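Local structure of inosine-uridine preferring nucleoside hydrolase (Gardnerella vaginalis 315-A, 6BA1) at residues P178-R186 against M268-G278; G14-S22 against L223-I231. The protein is a member of the inosine-uridine preferring nucleoside hydrolase family, an alpha/beta protein built on a mixed beta-sheet and holding a calcium ion. All coordinates share one frame; numbering follows the deposited sequence.

How the contacts relate
The two contacts lie on opposite sides of the chain's centre. Their centres are 29 Å apart, and their nearest atoms about 14 Å. The segments alternate along the chain: 14-22, 178-186, 223-231, 268-278. They share no helix or strand, but each has one helix that packs on the same eight-stranded mixed sheet. Helix 15-25 follows strand 6-11 and packs on it; helix 178-187 packs on strand 152-156 and leads to strand 191-194. Contact 1 joins helix 178-187 to the two-stranded sheet of 268-270 and 280-282. Contact 2 joins helix 15-25 to helix 218-237 and holds Asp17 of the calcium site. The side chain of Ala181 in contact 1 is about 13 Å from the ion.

Contact 1 (P178-R186 against M268-G278); sequences PDAADILFR and MQVDVEGPTRG
Asp182 carries its CG anti to the backbone N (chi1 -170°), which brings OD1 to the backbone N of Val270. Arg277 is extended from CG to NE and reaches Asp179 and Pro178. The motif is a helix packed nearly antiparallel to strand 268-270, one half of a two-stranded antiparallel sheet with 280-282. The bond from Val270 N to Asp182 OD1 is 3.1 Å long and almost straight (177°). Its donor comes from above the carboxylate plane. Arg186 also holds this carboxylate, through a salt bridge from NH1 to Asp182 OD1 of 2.8 Å. The guanidinium of Arg186 lies with one face over Gln269 CB, and its NH2 makes a weak bond to Gln269 OE1.

Val270 fills the middle of the interface. Its CG1 faces Pro178, and its CG2 lies 3.8 Å from Ala181 CB. The same methyl sits over one face of the Phe185 ring, offset toward the rim, in a CH-pi contact. Met268 runs alongside that ring, with CB 3.7 Å from Phe185 CD2. Beyond it, Phe185 packs on Leu155 of the central sheet. In the turn from Gly274 to Arg277, Pro275 and Thr276 pack on Trp169 of the second subunit.

Near the start of the helix, Pro178 CG lies over one face of the Arg277 guanidinium, toward its rim. The carboxylate plane of Asp179 is turned 45° from that group. Arg277 grips it end-on with two nitrogens: NH1 and NH2 both bond to Asp179 OD1, at 2.9 and 3.1 Å.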
loop_
_atom_site.group_PDB
_atom_site.type_symbol
_atom_site.label_atom_id
_atom_site.label_comp_id
_atom_site.label_asym_id
_atom_site.label_seq_id
_atom_site.Cartn_x
_atom_site.Cartn_y
_atom_site.Cartn_z
ATOM N N PRO A 178 -12.839 13.424 -0.745
ATOM C CA PRO A 178 -12.008 12.560 -1.569
ATOM C C PRO A 178 -11.657 13.167 -2.924
ATOM O O PRO A 178 -10.522 13.035 -3.382
ATOM C CB PRO A 178 -12.884 11.318 -1.775
ATOM C CG PRO A 178 -13.890 11.356 -0.684
ATOM C CD PRO A 178 -14.159 12.812 -0.498
ATOM N N ASP A 179 -12.629 13.823 -3.554
ATOM C CA ASP A 179 -12.459 14.317 -4.921
ATOM C C ASP A 179 -11.368 15.369 -4.989
ATOM O O ASP A 179 -10.597 15.411 -5.944
ATOM C CB ASP A 179 -13.774 14.873 -5.464
ATOM C CG ASP A 179 -14.891 13.851 -5.428
ATOM O OD1 ASP A 179 -15.365 13.549 -4.313
ATOM O OD2 ASP A 179 -15.283 13.345 -6.499
ATOM N N ALA A 180 -11.310 16.204 -3.953
ATOM C CA ALA A 180 -10.254 17.201 -3.787
ATOM C C ALA A 180 -8.889 16.546 -3.626
ATOM O O ALA A 180 -7.927 16.906 -4.310
ATOM C CB ALA A 180 -10.554 18.079 -2.590
ATOM N N ALA A 181 -8.822 15.586 -2.710
ATOM C CA ALA A 181 -7.598 14.819 -2.474
ATOM C C ALA A 181 -7.081 14.156 -3.755
ATOM O O ALA A 181 -5.875 14.154 -4.004
ATOM C CB ALA A 181 -7.826 13.772 -1.393
ATOM N N ASP A 182 -7.996 13.617 -4.565
ATOM C CA ASP A 182 -7.633 13.036 -5.860
ATOM C C ASP A 182 -6.963 14.081 -6.748
ATOM O O ASP A 182 -5.883 13.838 -7.300
ATOM C CB ASP A 182 -8.864 12.449 -6.571
ATOM C CG ASP A 182 -8.502 11.623 -7.816
ATOM O OD1 ASP A 182 -7.450 10.948 -7.834
ATOM O OD2 ASP A 182 -9.285 11.641 -8.785
ATOM N N ILE A 183 -7.598 15.248 -6.856
ATOM C CA ILE A 183 -7.096 16.339 -7.693
ATOM C C ILE A 183 -5.669 16.717 -7.280
ATOM O O ILE A 183 -4.797 16.864 -8.140
ATOM C CB ILE A 183 -8.051 17.563 -7.656
ATOM C CG1 ILE A 183 -9.377 17.226 -8.365
ATOM C CG2 ILE A 183 -7.420 18.792 -8.310
ATOM C CD1 ILE A 183 -10.565 18.034 -7.883
ATOM N N LEU A 184 -5.442 16.835 -5.970
ATOM C CA LEU A 184 -4.114 17.132 -5.429
ATOM C C LEU A 184 -3.072 16.079 -5.799
ATOM O O LEU A 184 -1.994 16.415 -6.286
ATOM C CB LEU A 184 -4.171 17.262 -3.899
ATOM C CG LEU A 184 -2.841 17.367 -3.142
ATOM C CD1 LEU A 184 -1.995 18.522 -3.641
ATOM C CD2 LEU A 184 -3.097 17.492 -1.657
ATOM N N PHE A 185 -3.395 14.813 -5.550
ATOM C CA PHE A 185 -2.438 13.714 -5.746
ATOM C C PHE A 185 -2.053 13.607 -7.221
ATOM O O PHE A 185 -0.863 13.526 -7.559
ATOM C CB PHE A 185 -3.028 12.380 -5.259
ATOM C CG PHE A 185 -3.058 12.202 -3.754
ATOM C CD1 PHE A 185 -3.056 13.277 -2.872
ATOM C CD2 PHE A 185 -3.131 10.923 -3.221
ATOM C CE1 PHE A 185 -3.103 13.067 -1.499
ATOM C CE2 PHE A 185 -3.183 10.715 -1.847
ATOM C CZ PHE A 185 -3.166 11.785 -0.989
ATOM N N ARG A 186 -3.077 13.633 -8.076
ATOM C CA ARG A 186 -2.913 13.610 -9.528
ATOM C C ARG A 186 -2.256 14.864 -10.112
ATOM O O ARG A 186 -1.608 14.771 -11.158
ATOM C CB ARG A 186 -4.272 13.418 -10.220
ATOM C CG ARG A 186 -4.887 12.048 -10.026
ATOM C CD ARG A 186 -5.865 11.685 -11.143
ATOM N NE ARG A 186 -5.697 10.274 -11.529
ATOM C CZ ARG A 186 -6.374 9.241 -11.032
ATOM N NH1 ARG A 186 -7.310 9.385 -10.096
ATOM N NH2 ARG A 186 -6.088 8.024 -11.486
ATOM N N MET A 268 0.348 8.426 -7.182
ATOM C CA MET A 268 -0.841 8.116 -6.385
ATOM C C MET A 268 -2.134 8.665 -6.976
ATOM O O MET A 268 -2.127 9.472 -7.903
ATOM C CB MET A 268 -0.683 8.699 -4.985
ATOM C CG MET A 268 0.356 8.015 -4.120
ATOM S SD MET A 268 -0.230 6.494 -3.388
ATOM C CE MET A 268 -1.612 7.061 -2.410
ATOM N N GLN A 269 -3.239 8.197 -6.408
ATOM C CA GLN A 269 -4.580 8.687 -6.705
ATOM C C GLN A 269 -5.438 8.507 -5.464
ATOM O O GLN A 269 -4.986 7.942 -4.464
ATOM C CB GLN A 269 -5.203 7.914 -7.879
ATOM C CG GLN A 269 -5.304 6.396 -7.676
ATOM C CD GLN A 269 -6.202 5.704 -8.681
ATOM O OE1 GLN A 269 -5.818 5.474 -9.823
ATOM N NE2 GLN A 269 -7.401 5.348 -8.255
ATOM N N VAL A 270 -6.668 8.992 -5.530
ATOM C CA VAL A 270 -7.675 8.682 -4.530
ATOM C C VAL A 270 -8.879 8.137 -5.264
ATOM O O VAL A 270 -9.265 8.652 -6.314
ATOM C CB VAL A 270 -8.064 9.907 -3.677
ATOM C CG1 VAL A 270 -9.197 9.569 -2.711
ATOM C CG2 VAL A 270 -6.848 10.424 -2.921
ATOM N N ASP A 271 -9.454 7.078 -4.711
ATOM C CA ASP A 271 -10.583 6.409 -5.333
ATOM C C ASP A 271 -11.821 7.273 -5.158
ATOM O O ASP A 271 -12.116 7.732 -4.053
ATOM C CB ASP A 271 -10.797 5.007 -4.746
ATOM C CG ASP A 271 -9.784 3.974 -5.250
ATOM O OD1 ASP A 271 -8.899 4.302 -6.061
ATOM O OD2 ASP A 271 -9.889 2.809 -4.823
ATOM N N VAL A 272 -12.508 7.509 -6.268
ATOM C CA VAL A 272 -13.692 8.355 -6.314
ATOM C C VAL A 272 -14.964 7.543 -6.613
ATOM O O VAL A 272 -15.982 7.756 -5.955
ATOM C CB VAL A 272 -13.490 9.476 -7.362
ATOM C CG1 VAL A 272 -14.759 10.302 -7.557
ATOM C CG2 VAL A 272 -12.320 10.363 -6.953
ATOM N N GLU A 273 -14.906 6.623 -7.586
ATOM C CA GLU A 273 -16.120 5.969 -8.116
ATOM C C GLU A 273 -16.602 4.744 -7.364
ATOM O O GLU A 273 -17.786 4.615 -7.076
ATOM C CB GLU A 273 -15.940 5.607 -9.609
ATOM C CG GLU A 273 -15.806 6.810 -10.541
ATOM C CD GLU A 273 -16.477 6.650 -11.912
ATOM O OE1 GLU A 273 -16.513 5.504 -12.396
ATOM O OE2 GLU A 273 -16.991 7.667 -12.406
ATOM N N GLY A 274 -15.693 3.836 -7.056
ATOM C CA GLY A 274 -16.039 2.494 -6.562
ATOM C C GLY A 274 -16.566 2.430 -5.146
ATOM O O GLY A 274 -16.776 3.463 -4.515
ATOM N N PRO A 275 -16.786 1.202 -4.630
ATOM C CA PRO A 275 -17.116 1.017 -3.211
ATOM C C PRO A 275 -15.900 1.196 -2.294
ATOM O O PRO A 275 -16.039 1.110 -1.072
ATOM C CB PRO A 275 -17.640 -0.415 -3.156
ATOM C CG PRO A 275 -16.903 -1.109 -4.237
ATOM C CD PRO A 275 -16.676 -0.094 -5.325
ATOM N N THR A 276 -14.721 1.409 -2.888
ATOM C CA THR A 276 -13.535 1.885 -2.178
ATOM C C THR A 276 -13.355 3.416 -2.234
ATOM O O THR A 276 -12.243 3.905 -2.048
ATOM C CB THR A 276 -12.267 1.240 -2.764
ATOM O OG1 THR A 276 -12.207 1.511 -4.170
ATOM C CG2 THR A 276 -12.274 -0.249 -2.540
ATOM N N ARG A 277 -14.428 4.173 -2.483
ATOM C CA ARG A 277 -14.368 5.640 -2.535
ATOM C C ARG A 277 -13.722 6.216 -1.272
ATOM O O ARG A 277 -14.146 5.898 -0.165
ATOM C CB ARG A 277 -15.774 6.228 -2.733
ATOM C CG ARG A 277 -15.841 7.751 -2.744
ATOM C CD ARG A 277 -17.258 8.281 -2.910
ATOM N NE ARG A 277 -17.365 9.668 -2.441
ATOM C CZ ARG A 277 -16.914 10.747 -3.088
ATOM N NH1 ARG A 277 -17.076 11.951 -2.555
ATOM N NH2 ARG A 277 -16.316 10.637 -4.285
ATOM N N GLY A 278 -12.697 7.047 -1.460
ATOM C CA GLY A 278 -11.954 7.685 -0.364
ATOM C C GLY A 278 -10.651 7.007 0.041
ATOM O O GLY A 278 -10.000 7.434 1.008
#

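Contact 2 (G14-S22 against L223-I231); sequences GVDDTLAIS and LADMTDFYI. With CA (calcium ion), chain S.
Tyr230 meets two consecutive residues of the first turn of helix 15-25. Its OH makes a weak hydrogen bond to Asp16 OD2, and its ring stands almost perpendicular to that carboxylate, with the planes 86° apart. Val15 lies over one face of the ring. Its CG1 is 3.6 Å from Tyr230 CG and makes an off-centre CH-pi contact. This turn belongs to DLDTGVDD, this protein's form of the aspartate-rich N-terminal motif of nucleoside hydrolases. The next residue, Asp17, faces the metal and binds the calcium ion through OD1 at 2.5 Å. Asp12, the carbonyl O of Thr130 and Asp248 supply the other protein ligands of this site.

Met226 meets the same valine with a bent chain, its SD 3.8 Å from Val15 CG1. Its CG is anti to the backbone N (chi1 -175°), which directs the chain at the helix start. The position of its methyl next to Thr18 is doubtful. Further along the helix the contact is mainly apolar. Thr227 CG2 touches both methyls of Leu19, 3.7 Å from CD1 and from CD2. Leu223 closes this end, with CD2 3.6 Å from Ser22 OG.

The two helices run at 143° to each other, with axes 10.3 Å apart at closest approach. Gly14, which follows a cis peptide bond, is the N-cap residue of the first. Outside the pair, His88 packs against both Val15 and Asp16, and the Tyr230 ring meets Tyr234. Hydroxyl groups on both helices bond back to their own backbones. Ser22 OG and Ser22 N reach Thr18 O from opposite faces of its plane. On the partner helix, Thr227 OG1 donates to Leu223 O over 2.8 Å.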
loop_
_atom_site.group_PDB
_atom_site.type_symbol
_atom_site.label_atom_id
_atom_site.label_comp_id
_atom_site.label_asym_id
_atom_site.label_seq_id
_atom_site.Cartn_x
_atom_site.Cartn_y
_atom_site.Cartn_z
ATOM N N GLY A 14 -9.551 21.984 16.138
ATOM C CA GLY A 14 -8.697 20.792 15.956
ATOM C C GLY A 14 -7.641 20.646 17.034
ATOM O O GLY A 14 -6.824 21.543 17.218
ATOM N N VAL A 15 -7.635 19.508 17.726
ATOM C CA VAL A 15 -6.730 19.272 18.859
ATOM C C VAL A 15 -5.314 18.985 18.383
ATOM O O VAL A 15 -4.375 19.690 18.758
ATOM C CB VAL A 15 -7.197 18.133 19.789
ATOM C CG1 VAL A 15 -6.209 17.920 20.933
ATOM C CG2 VAL A 15 -8.589 18.430 20.340
ATOM N N ASP A 16 -5.169 17.941 17.571
ATOM C CA ASP A 16 -3.877 17.650 16.929
ATOM C C ASP A 16 -3.443 18.796 16.006
ATOM O O ASP A 16 -2.249 19.050 15.849
ATOM C CB ASP A 16 -3.831 16.267 16.204
ATOM C CG ASP A 16 -5.118 15.907 15.472
ATOM O OD1 ASP A 16 -5.637 16.721 14.674
ATOM O OD2 ASP A 16 -5.621 14.784 15.697
ATOM N N ASP A 17 -4.415 19.504 15.437
ATOM C CA ASP A 17 -4.132 20.670 14.604
ATOM C C ASP A 17 -3.416 21.799 15.364
ATOM O O ASP A 17 -2.531 22.437 14.794
ATOM C CB ASP A 17 -5.410 21.177 13.931
ATOM C CG ASP A 17 -5.961 20.184 12.902
ATOM O OD1 ASP A 17 -6.613 19.186 13.281
ATOM O OD2 ASP A 17 -5.730 20.393 11.694
ATOM N N THR A 18 -3.755 22.032 16.637
ATOM C CA THR A 18 -3.023 23.043 17.433
ATOM C C THR A 18 -1.643 22.560 17.846
ATOM O O THR A 18 -0.739 23.378 18.059
ATOM C CB THR A 18 -3.723 23.492 18.728
ATOM O OG1 THR A 18 -3.684 22.440 19.697
ATOM C CG2 THR A 18 -5.133 23.943 18.463
ATOM N N LEU A 19 -1.494 21.246 18.002
ATOM C CA LEU A 19 -0.187 20.662 18.256
ATOM C C LEU A 19 0.719 20.860 17.040
ATOM O O LEU A 19 1.930 21.021 17.193
ATOM C CB LEU A 19 -0.311 19.184 18.632
ATOM C CG LEU A 19 -1.079 18.866 19.920
ATOM C CD1 LEU A 19 -1.121 17.365 20.146
ATOM C CD2 LEU A 19 -0.462 19.575 21.120
ATOM N N ALA A 20 0.119 20.875 15.845
ATOM C CA ALA A 20 0.834 21.238 14.615
ATOM C C ALA A 20 1.253 22.710 14.607
ATOM O O ALA A 20 2.362 23.041 14.183
ATOM C CB ALA A 20 -0.011 20.927 13.387
ATOM N N ILE A 21 0.356 23.583 15.063
ATOM C CA ILE A 21 0.675 25.001 15.230
ATOM C C ILE A 21 1.817 25.156 16.234
ATOM O O ILE A 21 2.795 25.847 15.961
ATOM C CB ILE A 21 -0.558 25.822 15.688
ATOM C CG1 ILE A 21 -1.650 25.823 14.614
ATOM C CG2 ILE A 21 -0.168 27.262 16.021
ATOM C CD1 ILE A 21 -3.007 26.264 15.111
ATOM N N SER A 22 1.690 24.489 17.379
ATOM C CA SER A 22 2.700 24.543 18.441
ATOM C C SER A 22 4.081 24.065 17.969
ATOM O O SER A 22 5.086 24.707 18.269
ATOM C CB SER A 22 2.245 23.723 19.646
ATOM O OG SER A 22 0.954 24.119 20.074
ATOM N N LEU A 223 -2.288 23.570 26.660
ATOM C CA LEU A 223 -1.948 22.397 25.848
ATOM C C LEU A 223 -2.112 21.087 26.616
ATOM O O LEU A 223 -2.512 20.075 26.032
ATOM C CB LEU A 223 -0.517 22.503 25.293
ATOM C CG LEU A 223 -0.241 23.608 24.266
ATOM C CD1 LEU A 223 1.241 23.677 23.960
ATOM C CD2 LEU A 223 -1.042 23.389 22.983
ATOM N N ALA A 224 -1.811 21.115 27.917
ATOM C CA ALA A 224 -2.001 19.952 28.793
ATOM C C ALA A 224 -3.481 19.619 28.970
ATOM O O ALA A 224 -3.894 18.489 28.706
ATOM C CB ALA A 224 -1.342 20.192 30.148
ATOM N N ASP A 225 -4.269 20.608 29.407
ATOM C CA ASP A 225 -5.736 20.462 29.551
ATOM C C ASP A 225 -6.393 19.969 28.258
ATOM O O ASP A 225 -7.283 19.119 28.288
ATOM C CB ASP A 225 -6.390 21.803 29.958
ATOM C CG ASP A 225 -6.144 22.192 31.413
ATOM O OD1 ASP A 225 -5.897 21.308 32.261
ATOM O OD2 ASP A 225 -6.219 23.409 31.705
ATOM N N MET A 226 -5.936 20.514 27.133
ATOM C CA MET A 226 -6.495 20.220 25.821
ATOM C C MET A 226 -6.265 18.776 25.393
ATOM O O MET A 226 -7.216 18.061 25.076
ATOM C CB MET A 226 -5.862 21.148 24.795
ATOM C CG MET A 226 -6.439 21.026 23.397
ATOM S SD MET A 226 -5.192 21.385 22.168
ATOM C CE MET A 226 -6.246 22.158 20.958
ATOM N N THR A 227 -5.001 18.360 25.369
ATOM C CA THR A 227 -4.636 17.012 24.929
ATOM C C THR A 227 -5.074 15.915 25.915
ATOM O O THR A 227 -5.194 14.754 25.529
ATOM C CB THR A 227 -3.120 16.898 24.654
ATOM O OG1 THR A 227 -2.386 17.287 25.815
ATOM C CG2 THR A 227 -2.715 17.796 23.501
ATOM N N ASP A 228 -5.313 16.280 27.178
ATOM C CA ASP A 228 -5.884 15.345 28.161
ATOM C C ASP A 228 -7.356 15.022 27.881
ATOM O O ASP A 228 -7.799 13.916 28.175
ATOM C CB ASP A 228 -5.691 15.863 29.599
ATOM C CG ASP A 228 -4.243 15.745 30.089
ATOM O OD1 ASP A 228 -3.343 15.396 29.283
ATOM O OD2 ASP A 228 -4.001 16.007 31.284
ATOM N N PHE A 229 -8.111 15.972 27.327
ATOM C CA PHE A 229 -9.460 15.689 26.792
ATOM C C PHE A 229 -9.366 14.726 25.608
ATOM O O PHE A 229 -10.166 13.798 25.481
ATOM C CB PHE A 229 -10.173 16.979 26.361
ATOM C CG PHE A 229 -11.608 16.771 25.945
ATOM C CD1 PHE A 229 -11.925 16.361 24.639
ATOM C CD2 PHE A 229 -12.653 16.974 26.844
ATOM C CE1 PHE A 229 -13.237 16.171 24.252
ATOM C CE2 PHE A 229 -13.973 16.787 26.458
ATOM C CZ PHE A 229 -14.267 16.382 25.163
ATOM N N TYR A 230 -8.389 14.983 24.746
ATOM C CA TYR A 230 -8.098 14.176 23.557
ATOM C C TYR A 230 -7.676 12.743 23.915
ATOM O O TYR A 230 -8.055 11.797 23.221
ATOM C CB TYR A 230 -7.010 14.887 22.747
ATOM C CG TYR A 230 -6.691 14.359 21.363
ATOM C CD1 TYR A 230 -7.664 14.275 20.368
ATOM C CD2 TYR A 230 -5.379 14.028 21.023
ATOM C CE1 TYR A 230 -7.345 13.832 19.088
ATOM C CE2 TYR A 230 -5.043 13.595 19.745
ATOM C CZ TYR A 230 -6.024 13.491 18.785
ATOM O OH TYR A 230 -5.682 13.035 17.530
ATOM N N ILE A 231 -6.907 12.583 24.998
ATOM C CA ILE A 231 -6.500 11.249 25.473
ATOM C C ILE A 231 -7.674 10.487 26.106
ATOM O O ILE A 231 -7.851 9.296 25.838
ATOM C CB ILE A 231 -5.284 11.314 26.439
ATOM C CG1 ILE A 231 -4.027 11.796 25.675
ATOM C CG2 ILE A 231 -4.983 9.946 27.045
ATOM C CD1 ILE A 231 -2.978 12.421 26.571
HETATM CA CA CA S . -6.959 17.396 11.524
#